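Local coordinates for GARP domain-containing protein (Trypanosoma brucei brucei TREU927, PDB 6XZ6), which acts as a receptor for the host complement regulator factor H and increases transmission of trypanosomes to tsetse flies, at residues Glu32-Ala37 with Glu96-Ala101. Numbering follows the deposited sequence.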
ATOM      1  N   GLU A  32       3.862   5.179   7.266  1.00 24.95           N
ATOM      2  CA  GLU A  32       4.155   6.615   7.319  1.00 24.55           C
ATOM      3  C   GLU A  32       2.842   7.395   7.423  1.00 25.10           C
ATOM      4  O   GLU A  32       2.741   8.319   8.228  1.00 25.53           O
ATOM      5  CB  GLU A  32       4.985   7.038   6.107  1.00 26.12           C
ATOM      6  CG  GLU A  32       6.366   6.402   6.102  1.00 39.77           C
ATOM      7  CD  GLU A  32       7.410   7.018   5.191  1.00 58.75           C
ATOM      8  OE1 GLU A  32       7.584   6.523   4.050  1.00 41.79           O
ATOM      9  OE2 GLU A  32       8.083   7.974   5.641  1.00 55.72           O
ATOM     10  N   ARG A  33       1.818   6.973   6.644  1.00 18.14           N
ATOM     11  CA  ARG A  33       0.478   7.553   6.623  1.00 16.44           C
ATOM     12  C   ARG A  33      -0.258   7.347   7.942  1.00 21.76           C
ATOM     13  O   ARG A  33      -0.870   8.289   8.442  1.00 23.21           O
ATOM     14  CB  ARG A  33      -0.326   7.001   5.444  1.00 14.23           C
ATOM     15  CG  ARG A  33       0.282   7.338   4.060  1.00 16.86           C
ATOM     16  CD  ARG A  33       0.383   8.824   3.786  1.00 15.45           C
ATOM     17  NE  ARG A  33       1.564   9.101   2.969  1.00 57.15           N
ATOM     18  CZ  ARG A  33       1.906  10.305   2.507  1.00 89.33           C
ATOM     19  NH1 ARG A  33       2.996  10.452   1.764  1.00 93.83           N
ATOM     20  NH2 ARG A  33       1.142  11.368   2.756  1.00 69.83           N
ATOM     21  N   ARG A  34      -0.158   6.128   8.513  1.00 18.63           N
ATOM     22  CA  ARG A  34      -0.723   5.736   9.808  1.00 20.35           C
ATOM     23  C   ARG A  34      -0.116   6.570  10.939  1.00 24.43           C
ATOM     24  O   ARG A  34      -0.853   7.042  11.784  1.00 26.62           O
ATOM     25  CB  ARG A  34      -0.505   4.232  10.085  1.00 24.89           C
ATOM     26  CG  ARG A  34      -1.727   3.339   9.820  1.00 32.28           C
ATOM     27  CD  ARG A  34      -1.534   1.930  10.394  1.00 38.19           C
ATOM     28  NE  ARG A  34      -1.299   0.975   9.314  1.00 51.81           N
ATOM     29  CZ  ARG A  34      -0.156   0.326   9.099  1.00 77.02           C
ATOM     30  NH1 ARG A  34      -0.031  -0.478   8.046  1.00 62.78           N
ATOM     31  NH2 ARG A  34       0.872   0.468   9.941  1.00 60.24           N
ATOM     32  N   PHE A  35       1.207   6.790  10.926  1.00 19.80           N
ATOM     33  CA  PHE A  35       1.939   7.633  11.886  1.00 20.02           C
ATOM     34  C   PHE A  35       1.505   9.090  11.767  1.00 24.74           C
ATOM     35  O   PHE A  35       1.172   9.716  12.771  1.00 24.97           O
ATOM     36  CB  PHE A  35       3.449   7.502  11.661  1.00 22.04           C
ATOM     37  CG  PHE A  35       4.067   6.227  12.182  1.00 23.91           C
ATOM     38  CD1 PHE A  35       3.498   5.548  13.260  1.00 26.30           C
ATOM     39  CD2 PHE A  35       5.289   5.765  11.671  1.00 25.20           C
ATOM     40  CE1 PHE A  35       4.106   4.410  13.780  1.00 28.39           C
ATOM     41  CE2 PHE A  35       5.900   4.629  12.191  1.00 28.27           C
ATOM     42  CZ  PHE A  35       5.309   3.967  13.256  1.00 27.78           C
ATOM     43  N   GLU A  36       1.426   9.601  10.522  1.00 21.76           N
ATOM     44  CA  GLU A  36       0.975  10.952  10.200  1.00 21.62           C
ATOM     45  C   GLU A  36      -0.460  11.221  10.701  1.00 24.22           C
ATOM     46  O   GLU A  36      -0.699  12.275  11.286  1.00 24.21           O
ATOM     47  CB  GLU A  36       1.124  11.219   8.687  1.00 21.90           C
ATOM     48  CG  GLU A  36       0.814  12.653   8.307  1.00 25.06           C
ATOM     49  CD  GLU A  36       0.865  12.958   6.831  1.00 41.88           C
ATOM     50  OE1 GLU A  36       0.396  14.054   6.452  1.00 56.07           O
ATOM     51  OE2 GLU A  36       1.352  12.108   6.053  1.00 30.89           O
ATOM     52  N   ALA A  37      -1.395  10.270  10.483  1.00 20.85           N
ATOM     53  CA  ALA A  37      -2.785  10.369  10.939  1.00 20.72           C
ATOM     54  C   ALA A  37      -2.850  10.403  12.472  1.00 26.51           C
ATOM     55  O   ALA A  37      -3.567  11.228  13.034  1.00 28.34           O
ATOM     56  CB  ALA A  37      -3.603   9.206  10.394  1.00 19.95           C
ATOM     57  N   GLU A  96     -10.264   5.978   8.973  1.00 17.03           N
ATOM     58  CA  GLU A  96     -10.239   5.584   7.551  1.00 16.61           C
ATOM     59  C   GLU A  96      -8.814   5.247   7.113  1.00 22.14           C
ATOM     60  O   GLU A  96      -8.614   4.261   6.423  1.00 23.38           O
ATOM     61  CB  GLU A  96     -10.856   6.631   6.598  1.00 17.89           C
ATOM     62  CG  GLU A  96     -12.145   7.317   7.030  1.00 27.56           C
ATOM     63  CD  GLU A  96     -13.479   6.610   6.870  1.00 32.47           C
ATOM     64  OE1 GLU A  96     -14.525   7.298   6.968  1.00 35.86           O
ATOM     65  OE2 GLU A  96     -13.485   5.375   6.676  1.00  5.24           O
ATOM     66  N   VAL A  97      -7.822   6.049   7.530  1.00 17.82           N
ATOM     67  CA  VAL A  97      -6.404   5.783   7.243  1.00 16.40           C
ATOM     68  C   VAL A  97      -6.060   4.343   7.709  1.00 20.68           C
ATOM     69  O   VAL A  97      -5.546   3.574   6.916  1.00 20.65           O
ATOM     70  CB  VAL A  97      -5.438   6.843   7.880  1.00 17.94           C
ATOM     71  CG1 VAL A  97      -3.989   6.423   7.743  1.00 16.66           C
ATOM     72  CG2 VAL A  97      -5.666   8.228   7.303  1.00 17.23           C
ATOM     73  N   LYS A  98      -6.347   3.983   8.966  1.00 17.51           N
ATOM     74  CA  LYS A  98      -6.091   2.619   9.476  1.00 18.12           C
ATOM     75  C   LYS A  98      -6.835   1.531   8.623  1.00 22.95           C
ATOM     76  O   LYS A  98      -6.285   0.464   8.387  1.00 23.76           O
ATOM     77  CB  LYS A  98      -6.474   2.504  10.956  1.00 19.45           C
ATOM     78  CG  LYS A  98      -5.378   2.958  11.885  1.00 37.66           C
ATOM     79  CD  LYS A  98      -5.886   3.824  13.048  1.00 53.72           C
ATOM     80  CE  LYS A  98      -4.786   4.700  13.637  1.00 70.68           C
ATOM     81  NZ  LYS A  98      -4.258   5.708  12.662  1.00 72.79           N
ATOM     82  N   ARG A  99      -8.033   1.836   8.137  1.00 18.48           N
ATOM     83  CA  ARG A  99      -8.854   0.955   7.331  1.00 18.91           C
ATOM     84  C   ARG A  99      -8.292   0.717   5.915  1.00 24.18           C
ATOM     85  O   ARG A  99      -8.295  -0.427   5.465  1.00 27.27           O
ATOM     86  CB  ARG A  99     -10.266   1.525   7.288  1.00 17.28           C
ATOM     87  CG  ARG A  99     -11.229   0.698   6.509  1.00 16.03           C
ATOM     88  CD  ARG A  99     -12.445   1.528   6.251  1.00 24.06           C
ATOM     89  NE  ARG A  99     -12.894   1.330   4.881  1.00 38.41           N
ATOM     90  CZ  ARG A  99     -13.551   2.235   4.176  1.00 46.79           C
ATOM     91  NH1 ARG A  99     -13.860   3.405   4.713  1.00 35.33           N
ATOM     92  NH2 ARG A  99     -13.915   1.976   2.930  1.00 33.94           N
ATOM     93  N   PHE A 100      -7.847   1.771   5.211  1.00 17.92           N
ATOM     94  CA  PHE A 100      -7.262   1.651   3.880  1.00 16.44           C
ATOM     95  C   PHE A 100      -5.871   1.055   3.902  1.00 21.22           C
ATOM     96  O   PHE A 100      -5.515   0.333   2.977  1.00 20.95           O
ATOM     97  CB  PHE A 100      -7.291   2.984   3.135  1.00 18.44           C
ATOM     98  CG  PHE A 100      -8.709   3.427   2.848  1.00 20.77           C
ATOM     99  CD1 PHE A 100      -9.563   2.633   2.088  1.00 22.93           C
ATOM    100  CD2 PHE A 100      -9.200   4.624   3.366  1.00 23.86           C
ATOM    101  CE1 PHE A 100     -10.878   3.022   1.855  1.00 24.31           C
ATOM    102  CE2 PHE A 100     -10.518   5.020   3.124  1.00 26.50           C
ATOM    103  CZ  PHE A 100     -11.342   4.220   2.360  1.00 24.42           C
ATOM    104  N   ALA A 101      -5.095   1.346   4.968  1.00 18.99           N
ATOM    105  CA  ALA A 101      -3.765   0.807   5.255  1.00 19.07           C
ATOM    106  C   ALA A 101      -3.904  -0.704   5.461  1.00 26.47           C
ATOM    107  O   ALA A 101      -3.148  -1.458   4.870  1.00 28.27           O
ATOM    108  CB  ALA A 101      -3.196   1.458   6.499  1.00 20.10           C
TER
HETATM  109  O   HOH W   1      -3.691  -0.646   9.067  1.00 28.19           O
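Arg34 and Lys98 bring the backbones closest where residues 32-37 of helix 4-61 run against residues 96-101 of helix 67-125, the two short axes passing 9.4 Å apart at 169°, which is nearly antiparallel. The pairing illustrates how two long helices can combine an alanine-valine contact with the flank of a long arginine. Val97 contributes both methyls. With CG1 anti to its own backbone N (chi1 171°), that methyl rests on the backbone of the opposing turn, 3.7 Å from Arg33 O, while Val97 CG2 meets the methyl of Ala37, with CB 3.8 Å from CG2. Val97 also touches Thr188 of helix 165-208, so a third helix adjoins this contact.

Arg34, though partly exposed, lies across the interface and buries more area than any other residue here. Its chain bends at chi3 (-107°), and the methyl of Ala101 comes up to the edge of the guanidinium group, near its plane, with CB 3.4 Å from Arg34 NE. A water connects the same arginine to the other backbone: it accepts a weak bond from Arg34 NE at 2.9 Å and donates to Lys98 O, also at 2.9 Å. Outside the two segments, Arg34 NH1 forms a salt bridge with Asp105, which gives the positive charge a partner on helix 67-125. Lys98 bends at chi2 and chi4 to bring its NZ back toward the first helix, 3.8 Å from Arg34 O, a contact and not a hydrogen bond, while its side chain also touches Val38.

No direct hydrogen bond joins the two segments. One apolar pair and methyl contacts with backbone and arginine occupy the interface; the weak water link probably adds a little, and the Arg34-Asp105 salt bridge is the firmer polar connection between the helices.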